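Long-range contacts in methanogen homoaconitase large subunit (Methanocaldococcus jannaschii, PDB 4KP2), which forms, with a small subunit, an iron-sulfur hydro-lyase that converts (R)-homocitrate to homoisocitrate through cis-homoaconitate: residues S139-F147 with M222-I233; L328-K339 with Q361-F371. All blocks are in the same frame, centred on the assembly; numbering follows the deposited sequence.

The two contacts come in series along the chain: both segments of interaction 1 precede those of interaction 2. Their centres are about 23 Å apart. Interaction 1 is buried near the centre of the chain. It sets the loop between strands 133-136 and 150-153, which belong to one parallel sheet, against helix 222-230. Interaction 2 pairs helix 328-338 with helices 356-363 and 367-374, packed against strand 348-351 of the second parallel sheet. Asp223 OD2 and Ser329 OG are 3.0 Å apart, a probable hydrogen bond, so helix 222-230 meets helix 328-338 directly. Interaction 1 thus probably borders the cluster site, beside the predicted ligand Cys323. Interaction 2 lies away from it, near the second subunit.

Interaction 1 (S139-F147 with M222-I233); sequences SHTCTHGAF and MDGRLTLCNMAI
Thr143 and Asn230 make the polar link. Their side chains lie side by side, and Asn230 ND2 gives a weak, bent hydrogen bond to Thr143 OG1 (2.7 Å, 124° at the hydrogen). Thr143 OG1 donates to His140 O, and Asn230 OD1 accepts from Asn405 ND2. A valine in place of Thr143 would probably leave Asn230 ND2 without this acceptor and His140 O without its hydroxyl donor. The His140 ring turns its edge to the backbone, with CD2 3.3 Å from Asn230 O. His140 NE2 is hydrogen-bonded to Glu234 OE2.

Methyl groups press on helix carbonyl oxygens. With chi1 at -54°, Thr143 CG2 lies anti to the backbone N and faces the helix, 3.4 Å from Leu226 O. Ala146 CB is 3.3 Å from Arg225 O.

In the apolar contacts, Ala146 CB meets Leu226 CD1 (3.7 Å), Met222 CE and Cys229 SG (3.9 Å). Cys142 SG meets Ala232 CB (3.8 Å). Met222 bends at chi2 and chi3, bringing CE over the centre of the Phe147 ring, a CH-pi contact 3° off the normal.

A loop following a parallel-sheet strand thus packs on a helix. Asn230 also touches Cys323, a predicted [4Fe-4S] ligand, beside the probable cluster site of the aconitase fold.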
loop_
_atom_site.group_PDB
_atom_site.type_symbol
_atom_site.label_atom_id
_atom_site.label_comp_id
_atom_site.label_asym_id
_atom_site.label_seq_id
_atom_site.Cartn_x
_atom_site.Cartn_y
_atom_site.Cartn_z
ATOM N N SER A 139 4.554 -7.243 21.247
ATOM C CA SER A 139 5.390 -6.599 22.255
ATOM C C SER A 139 4.874 -5.220 22.666
ATOM O O SER A 139 5.460 -4.566 23.529
ATOM C CB SER A 139 6.838 -6.499 21.766
ATOM O OG SER A 139 6.915 -5.779 20.547
ATOM N N HIS A 140 3.778 -4.785 22.052
ATOM C CA HIS A 140 3.190 -3.489 22.373
ATOM C C HIS A 140 1.724 -3.604 22.775
ATOM O O HIS A 140 0.911 -2.738 22.451
ATOM C CB HIS A 140 3.341 -2.521 21.199
ATOM C CG HIS A 140 4.761 -2.165 20.891
ATOM N ND1 HIS A 140 5.565 -2.940 20.081
ATOM C CD2 HIS A 140 5.525 -1.122 21.289
ATOM C CE1 HIS A 140 6.759 -2.386 19.991
ATOM N NE2 HIS A 140 6.763 -1.281 20.715
ATOM N N THR A 141 1.394 -4.675 23.488
ATOM C CA THR A 141 0.051 -4.860 24.019
ATOM C C THR A 141 -0.156 -3.915 25.202
ATOM O O THR A 141 -1.284 -3.654 25.619
ATOM C CB THR A 141 -0.178 -6.322 24.456
ATOM O OG1 THR A 141 0.266 -7.203 23.417
ATOM C CG2 THR A 141 -1.651 -6.586 24.738
ATOM N N CYS A 142 0.948 -3.383 25.718
ATOM C CA CYS A 142 0.922 -2.446 26.838
ATOM C C CYS A 142 0.175 -1.152 26.510
ATOM O O CYS A 142 -0.138 -0.365 27.403
ATOM C CB CYS A 142 2.349 -2.122 27.286
ATOM S SG CYS A 142 3.426 -1.518 25.963
ATOM N N THR A 143 -0.101 -0.942 25.226
ATOM C CA THR A 143 -0.829 0.233 24.758
ATOM C C THR A 143 -2.205 0.342 25.411
ATOM O O THR A 143 -2.686 1.441 25.691
ATOM C CB THR A 143 -1.002 0.193 23.223
ATOM O OG1 THR A 143 0.277 0.026 22.599
ATOM C CG2 THR A 143 -1.649 1.471 22.713
ATOM N N HIS A 144 -2.821 -0.807 25.672
ATOM C CA HIS A 144 -4.185 -0.858 26.188
ATOM C C HIS A 144 -4.264 -0.594 27.687
ATOM O O HIS A 144 -5.291 -0.849 28.318
ATOM C CB HIS A 144 -4.817 -2.209 25.855
ATOM C CG HIS A 144 -4.641 -2.614 24.425
ATOM N ND1 HIS A 144 -5.316 -2.000 23.391
ATOM C CD2 HIS A 144 -3.863 -3.563 23.858
ATOM C CE1 HIS A 144 -4.961 -2.558 22.247
ATOM N NE2 HIS A 144 -4.081 -3.509 22.501
ATOM N N GLY A 145 -3.178 -0.082 28.254
ATOM C CA GLY A 145 -3.166 0.320 29.646
ATOM C C GLY A 145 -3.726 1.720 29.790
ATOM O O GLY A 145 -3.900 2.225 30.899
ATOM N N ALA A 146 -4.011 2.349 28.653
ATOM C CA ALA A 146 -4.577 3.690 28.632
ATOM C C ALA A 146 -6.060 3.656 28.984
ATOM O O ALA A 146 -6.668 4.689 29.263
ATOM C CB ALA A 146 -4.368 4.328 27.272
ATOM N N PHE A 147 -6.635 2.457 28.962
ATOM C CA PHE A 147 -8.032 2.261 29.323
ATOM C C PHE A 147 -8.166 1.961 30.811
ATOM O O PHE A 147 -9.275 1.865 31.337
ATOM C CB PHE A 147 -8.638 1.119 28.507
ATOM C CG PHE A 147 -8.839 1.451 27.058
ATOM C CD1 PHE A 147 -7.805 1.305 26.148
ATOM C CD2 PHE A 147 -10.065 1.907 26.605
ATOM C CE1 PHE A 147 -7.991 1.611 24.812
ATOM C CE2 PHE A 147 -10.258 2.214 25.272
ATOM C CZ PHE A 147 -9.219 2.066 24.374
ATOM N N MET A 222 -7.646 10.379 24.673
ATOM C CA MET A 222 -7.214 8.988 24.585
ATOM C C MET A 222 -6.130 8.776 23.531
ATOM O O MET A 222 -5.356 7.824 23.616
ATOM C CB MET A 222 -8.402 8.061 24.333
ATOM C CG MET A 222 -9.298 7.883 25.545
ATOM S SD MET A 222 -8.443 7.140 26.949
ATOM C CE MET A 222 -8.024 5.532 26.283
ATOM N N ASP A 223 -6.072 9.670 22.547
ATOM C CA ASP A 223 -5.034 9.610 21.520
ATOM C C ASP A 223 -3.658 9.838 22.133
ATOM O O ASP A 223 -2.655 9.315 21.646
ATOM C CB ASP A 223 -5.296 10.640 20.417
ATOM C CG ASP A 223 -6.564 10.348 19.635
ATOM O OD1 ASP A 223 -7.041 9.195 19.680
ATOM O OD2 ASP A 223 -7.081 11.271 18.970
ATOM N N GLY A 224 -3.617 10.622 23.205
ATOM C CA GLY A 224 -2.375 10.891 23.904
ATOM C C GLY A 224 -2.028 9.799 24.896
ATOM O O GLY A 224 -0.863 9.431 25.051
ATOM N N ARG A 225 -3.047 9.276 25.571
ATOM C CA ARG A 225 -2.850 8.227 26.564
ATOM C C ARG A 225 -2.430 6.913 25.914
ATOM O O ARG A 225 -1.681 6.131 26.503
ATOM C CB ARG A 225 -4.119 8.032 27.396
ATOM C CG ARG A 225 -4.506 9.256 28.205
ATOM C CD ARG A 225 -5.740 8.999 29.047
ATOM N NE ARG A 225 -6.107 10.175 29.829
ATOM C CZ ARG A 225 -7.137 10.221 30.667
ATOM N NH1 ARG A 225 -7.907 9.154 30.834
ATOM N NH2 ARG A 225 -7.397 11.334 31.338
ATOM N N LEU A 226 -2.915 6.679 24.700
ATOM C CA LEU A 226 -2.524 5.502 23.934
ATOM C C LEU A 226 -1.041 5.553 23.588
ATOM O O LEU A 226 -0.359 4.528 23.580
ATOM C CB LEU A 226 -3.352 5.393 22.652
ATOM C CG LEU A 226 -4.483 4.362 22.639
ATOM C CD1 LEU A 226 -5.466 4.612 23.770
ATOM C CD2 LEU A 226 -5.193 4.373 21.294
ATOM N N THR A 227 -0.550 6.753 23.302
ATOM C CA THR A 227 0.848 6.947 22.937
ATOM C C THR A 227 1.779 6.696 24.119
ATOM O O THR A 227 2.821 6.055 23.977
ATOM C CB THR A 227 1.089 8.370 22.398
ATOM O OG1 THR A 227 0.249 8.601 21.261
ATOM C CG2 THR A 227 2.544 8.550 21.991
ATOM N N LEU A 228 1.391 7.201 25.286
ATOM C CA LEU A 228 2.201 7.060 26.492
ATOM C C LEU A 228 2.341 5.606 26.931
ATOM O O LEU A 228 3.418 5.176 27.345
ATOM C CB LEU A 228 1.620 7.899 27.633
ATOM C CG LEU A 228 2.289 9.250 27.897
ATOM C CD1 LEU A 228 2.339 10.091 26.631
ATOM C CD2 LEU A 228 1.568 9.995 29.010
ATOM N N CYS A 229 1.252 4.853 26.835
ATOM C CA CYS A 229 1.258 3.454 27.246
ATOM C C CYS A 229 1.882 2.552 26.188
ATOM O O CYS A 229 2.282 1.427 26.479
ATOM C CB CYS A 229 -0.162 2.982 27.567
ATOM S SG CYS A 229 -0.928 3.832 28.964
ATOM N N ASN A 230 1.963 3.053 24.959
ATOM C CA ASN A 230 2.520 2.280 23.855
ATOM C C ASN A 230 4.034 2.130 23.960
ATOM O O ASN A 230 4.590 1.087 23.612
ATOM C CB ASN A 230 2.157 2.919 22.514
ATOM C CG ASN A 230 2.648 2.110 21.329
ATOM O OD1 ASN A 230 3.808 2.213 20.928
ATOM N ND2 ASN A 230 1.764 1.301 20.760
ATOM N N MET A 231 4.694 3.176 24.446
ATOM C CA MET A 231 6.149 3.197 24.521
ATOM C C MET A 231 6.646 2.716 25.880
ATOM O O MET A 231 7.726 3.102 26.324
ATOM C CB MET A 231 6.670 4.608 24.256
ATOM C CG MET A 231 6.088 5.269 23.020
ATOM S SD MET A 231 7.269 5.361 21.664
ATOM C CE MET A 231 8.614 6.242 22.453
ATOM N N ALA A 232 5.855 1.874 26.536
ATOM C CA ALA A 232 6.221 1.354 27.848
ATOM C C ALA A 232 7.306 0.288 27.737
ATOM O O ALA A 232 8.235 0.247 28.544
ATOM C CB ALA A 232 4.998 0.800 28.560
ATOM N N ILE A 233 7.182 -0.572 26.730
ATOM C CA ILE A 233 8.140 -1.650 26.511
ATOM C C ILE A 233 9.500 -1.102 26.074
ATOM O O ILE A 233 10.538 -1.721 26.310
ATOM C CB ILE A 233 7.611 -2.666 25.470
ATOM C CG1 ILE A 233 8.555 -3.863 25.342
ATOM C CG2 ILE A 233 7.398 -1.997 24.120
ATOM C CD1 ILE A 233 8.787 -4.593 26.644
#

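Interaction 2 (L328-K339 with Q361-F371); sequences LSDLREAAKYLK and QALKEGIIDIF
Gln361 lies against Leu328, its CG, CD and NE2 all near the methyl CD1; NE2 is at 3.5 Å. Ala362 adds its CB to Leu328 and Leu331. Glu365 is extended with CG anti to the backbone N (chi1 -163°), which carries the carboxylate across to Arg332. Glu365 OE2 and Arg332 NH1 form a salt bridge, but the modelled 2.4 Å is implausibly short and its detailed geometry doubtful. OE1 lies above one guanidinium face, toward its rim.

Gly366, with positive phi, closes helix 356-363 in a Schellman motif and N-caps the next helix. Ile367 is a knob among Leu328, Leu331, Arg332 and Ala335. Its CG2 is 3.7 Å from Ala335 CB. Ile370 CG2 meets Leu338 O at 3.6 Å, and CD1 lies on the aliphatic chain of Lys339. Phe371 is the second knob, among Leu331, Ala334, Ala335 and Leu338. Leu338 CD2 meets the ring edge, 3.5 Å from Phe371 CD1. The axes of segments 328-338 and 367-371 cross at 45°, 9.4 Å apart.

Leu331, Leu338 and Phe371 also touch strand 348-351. Leu363 and Ile368 pack on Ile368 and Leu363 of the second subunit. The contact is thus mainly apolar, with its salt bridge between exposed residues, where solvent would probably weaken the attraction.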
loop_
_atom_site.group_PDB
_atom_site.type_symbol
_atom_site.label_atom_id
_atom_site.label_comp_id
_atom_site.label_asym_id
_atom_site.label_seq_id
_atom_site.Cartn_x
_atom_site.Cartn_y
_atom_site.Cartn_z
ATOM N N LEU A 328 -6.543 9.657 13.881
ATOM C CA LEU A 328 -7.065 10.814 13.162
ATOM C C LEU A 328 -6.322 12.098 13.521
ATOM O O LEU A 328 -5.944 12.872 12.641
ATOM C CB LEU A 328 -8.557 10.988 13.456
ATOM C CG LEU A 328 -9.487 11.295 12.279
ATOM C CD1 LEU A 328 -10.846 11.745 12.787
ATOM C CD2 LEU A 328 -8.888 12.339 11.353
ATOM N N SER A 329 -6.126 12.317 14.818
ATOM C CA SER A 329 -5.476 13.528 15.307
ATOM C C SER A 329 -4.053 13.662 14.774
ATOM O O SER A 329 -3.586 14.768 14.504
ATOM C CB SER A 329 -5.465 13.541 16.836
ATOM O OG SER A 329 -4.786 12.408 17.350
ATOM N N ASP A 330 -3.373 12.532 14.622
ATOM C CA ASP A 330 -2.006 12.523 14.116
ATOM C C ASP A 330 -1.970 12.895 12.637
ATOM O O ASP A 330 -1.086 13.626 12.190
ATOM C CB ASP A 330 -1.363 11.152 14.333
ATOM C CG ASP A 330 -1.366 10.731 15.789
ATOM O OD1 ASP A 330 -0.455 11.154 16.533
ATOM O OD2 ASP A 330 -2.275 9.974 16.191
ATOM N N LEU A 331 -2.940 12.388 11.883
ATOM C CA LEU A 331 -3.014 12.649 10.450
ATOM C C LEU A 331 -3.383 14.100 10.163
ATOM O O LEU A 331 -2.749 14.759 9.339
ATOM C CB LEU A 331 -4.023 11.712 9.784
ATOM C CG LEU A 331 -3.705 10.217 9.825
ATOM C CD1 LEU A 331 -4.811 9.419 9.153
ATOM C CD2 LEU A 331 -2.366 9.941 9.164
ATOM N N ARG A 332 -4.412 14.589 10.848
ATOM C CA ARG A 332 -4.886 15.956 10.659
ATOM C C ARG A 332 -3.816 16.982 11.025
ATOM O O ARG A 332 -3.703 18.030 10.388
ATOM C CB ARG A 332 -6.167 16.190 11.466
ATOM C CG ARG A 332 -6.633 17.635 11.517
ATOM C CD ARG A 332 -8.133 17.716 11.750
ATOM N NE ARG A 332 -8.591 16.739 12.732
ATOM C CZ ARG A 332 -9.866 16.548 13.055
ATOM N NH1 ARG A 332 -10.815 17.270 12.474
ATOM N NH2 ARG A 332 -10.195 15.635 13.959
ATOM N N GLU A 333 -3.025 16.668 12.047
ATOM C CA GLU A 333 -1.925 17.530 12.460
ATOM C C GLU A 333 -0.841 17.574 11.389
ATOM O O GLU A 333 -0.297 18.635 11.082
ATOM C CB GLU A 333 -1.333 17.042 13.784
ATOM C CG GLU A 333 -0.084 17.790 14.235
ATOM C CD GLU A 333 -0.380 19.184 14.756
ATOM O OE1 GLU A 333 -1.571 19.526 14.915
ATOM O OE2 GLU A 333 0.584 19.938 15.011
ATOM N N ALA A 334 -0.534 16.412 10.822
ATOM C CA ALA A 334 0.486 16.309 9.786
ATOM C C ALA A 334 0.008 16.942 8.485
ATOM O O ALA A 334 0.789 17.565 7.764
ATOM C CB ALA A 334 0.868 14.856 9.562
ATOM N N ALA A 335 -1.278 16.777 8.190
ATOM C CA ALA A 335 -1.871 17.340 6.983
ATOM C C ALA A 335 -1.895 18.861 7.054
ATOM O O ALA A 335 -1.877 19.538 6.028
ATOM C CB ALA A 335 -3.271 16.795 6.776
ATOM N N LYS A 336 -1.941 19.387 8.273
ATOM C CA LYS A 336 -1.937 20.826 8.499
ATOM C C LYS A 336 -0.655 21.471 7.981
ATOM O O LYS A 336 -0.694 22.520 7.337
ATOM C CB LYS A 336 -2.112 21.123 9.990
ATOM C CG LYS A 336 -1.900 22.576 10.369
ATOM C CD LYS A 336 -2.088 22.769 11.863
ATOM C CE LYS A 336 -1.762 24.193 12.283
ATOM N NZ LYS A 336 -1.997 24.392 13.744
ATOM N N TYR A 337 0.480 20.839 8.265
ATOM C CA TYR A 337 1.769 21.349 7.814
ATOM C C TYR A 337 2.101 20.871 6.403
ATOM O O TYR A 337 3.037 21.365 5.774
ATOM C CB TYR A 337 2.878 20.938 8.784
ATOM C CG TYR A 337 2.839 21.670 10.106
ATOM C CD1 TYR A 337 3.488 22.887 10.266
ATOM C CD2 TYR A 337 2.154 21.145 11.193
ATOM C CE1 TYR A 337 3.457 23.562 11.471
ATOM C CE2 TYR A 337 2.117 21.814 12.404
ATOM C CZ TYR A 337 2.770 23.021 12.536
ATOM O OH TYR A 337 2.738 23.694 13.736
ATOM N N LEU A 338 1.330 19.907 5.912
ATOM C CA LEU A 338 1.541 19.362 4.577
ATOM C C LEU A 338 0.548 19.978 3.603
ATOM O O LEU A 338 0.556 19.672 2.410
ATOM C CB LEU A 338 1.373 17.845 4.593
ATOM C CG LEU A 338 2.349 17.037 3.738
ATOM C CD1 LEU A 338 3.722 17.013 4.385
ATOM C CD2 LEU A 338 1.826 15.629 3.529
ATOM N N LYS A 339 -0.304 20.851 4.127
ATOM C CA LYS A 339 -1.364 21.468 3.344
ATOM C C LYS A 339 -0.807 22.504 2.375
ATOM O O LYS A 339 -0.158 23.466 2.784
ATOM C CB LYS A 339 -2.388 22.114 4.276
ATOM C CG LYS A 339 -3.810 22.119 3.748
ATOM C CD LYS A 339 -4.806 22.140 4.900
ATOM C CE LYS A 339 -4.500 23.267 5.879
ATOM N NZ LYS A 339 -5.370 23.205 7.087
ATOM N N GLN A 361 -12.941 8.285 8.029
ATOM C CA GLN A 361 -13.267 9.611 8.543
ATOM C C GLN A 361 -12.211 10.647 8.168
ATOM O O GLN A 361 -12.441 11.849 8.296
ATOM C CB GLN A 361 -13.478 9.567 10.058
ATOM C CG GLN A 361 -12.291 9.046 10.842
ATOM C CD GLN A 361 -12.644 8.749 12.285
ATOM O OE1 GLN A 361 -13.803 8.859 12.686
ATOM N NE2 GLN A 361 -11.646 8.369 13.074
ATOM N N ALA A 362 -11.056 10.178 7.707
ATOM C CA ALA A 362 -10.018 11.073 7.214
ATOM C C ALA A 362 -10.168 11.267 5.709
ATOM O O ALA A 362 -9.618 12.207 5.134
ATOM C CB ALA A 362 -8.641 10.534 7.552
ATOM N N LEU A 363 -10.918 10.367 5.078
ATOM C CA LEU A 363 -11.234 10.485 3.661
ATOM C C LEU A 363 -12.373 11.475 3.461
ATOM O O LEU A 363 -12.353 12.284 2.533
ATOM C CB LEU A 363 -11.628 9.124 3.087
ATOM C CG LEU A 363 -10.497 8.148 2.765
ATOM C CD1 LEU A 363 -11.047 6.748 2.549
ATOM C CD2 LEU A 363 -9.734 8.618 1.539
ATOM N N LYS A 364 -13.364 11.405 4.345
ATOM C CA LYS A 364 -14.518 12.291 4.286
ATOM C C LYS A 364 -14.130 13.689 4.753
ATOM O O LYS A 364 -14.900 14.640 4.611
ATOM C CB LYS A 364 -15.646 11.737 5.158
ATOM C CG LYS A 364 -17.031 12.233 4.781
ATOM C CD LYS A 364 -18.090 11.630 5.690
ATOM C CE LYS A 364 -19.490 11.938 5.188
ATOM N NZ LYS A 364 -19.749 11.308 3.864
ATOM N N GLU A 365 -12.930 13.804 5.312
ATOM C CA GLU A 365 -12.424 15.078 5.797
ATOM C C GLU A 365 -11.427 15.661 4.797
ATOM O O GLU A 365 -10.979 16.799 4.936
ATOM C CB GLU A 365 -11.776 14.895 7.170
ATOM C CG GLU A 365 -11.579 16.184 7.950
ATOM C CD GLU A 365 -11.278 15.933 9.414
ATOM O OE1 GLU A 365 -11.568 14.818 9.899
ATOM O OE2 GLU A 365 -10.755 16.851 10.080
ATOM N N GLY A 366 -11.089 14.870 3.784
ATOM C CA GLY A 366 -10.191 15.313 2.733
ATOM C C GLY A 366 -8.739 15.356 3.169
ATOM O O GLY A 366 -7.922 16.051 2.567
ATOM N N ILE A 367 -8.419 14.609 4.221
ATOM C CA ILE A 367 -7.060 14.569 4.749
ATOM C C ILE A 367 -6.140 13.746 3.849
ATOM O O ILE A 367 -4.982 14.105 3.633
ATOM C CB ILE A 367 -7.037 14.008 6.184
ATOM C CG1 ILE A 367 -7.907 14.871 7.099
ATOM C CG2 ILE A 367 -5.615 13.942 6.717
ATOM C CD1 ILE A 367 -7.857 14.464 8.550
ATOM N N ILE A 368 -6.667 12.647 3.319
ATOM C CA ILE A 368 -5.910 11.791 2.409
ATOM C C ILE A 368 -5.539 12.544 1.133
ATOM O O ILE A 368 -4.419 12.419 0.629
ATOM C CB ILE A 368 -6.688 10.499 2.062
ATOM C CG1 ILE A 368 -6.405 9.410 3.098
ATOM C CG2 ILE A 368 -6.312 9.984 0.682
ATOM C CD1 ILE A 368 -7.068 9.637 4.429
ATOM N N ASP A 369 -6.482 13.337 0.630
ATOM C CA ASP A 369 -6.270 14.131 -0.576
ATOM C C ASP A 369 -5.035 15.015 -0.448
ATOM O O ASP A 369 -4.229 15.107 -1.372
ATOM C CB ASP A 369 -7.498 14.996 -0.875
ATOM C CG ASP A 369 -8.754 14.173 -1.075
ATOM O OD1 ASP A 369 -8.896 13.133 -0.398
ATOM O OD2 ASP A 369 -9.598 14.568 -1.907
ATOM N N ILE A 370 -4.890 15.654 0.708
ATOM C CA ILE A 370 -3.743 16.512 0.979
ATOM C C ILE A 370 -2.439 15.720 0.932
ATOM O O ILE A 370 -1.422 16.206 0.436
ATOM C CB ILE A 370 -3.877 17.202 2.349
ATOM C CG1 ILE A 370 -5.195 17.974 2.428
ATOM C CG2 ILE A 370 -2.699 18.129 2.603
ATOM C CD1 ILE A 370 -5.419 18.665 3.751
ATOM N N PHE A 371 -2.478 14.497 1.451
ATOM C CA PHE A 371 -1.316 13.617 1.433
ATOM C C PHE A 371 -0.924 13.253 0.006
ATOM O O PHE A 371 0.240 13.367 -0.377
ATOM C CB PHE A 371 -1.589 12.345 2.238
ATOM C CG PHE A 371 -1.671 12.570 3.719
ATOM C CD1 PHE A 371 -0.838 13.487 4.340
ATOM C CD2 PHE A 371 -2.581 11.867 4.490
ATOM C CE1 PHE A 371 -0.909 13.696 5.704
ATOM C CE2 PHE A 371 -2.657 12.071 5.855
ATOM C CZ PHE A 371 -1.822 12.988 6.463
#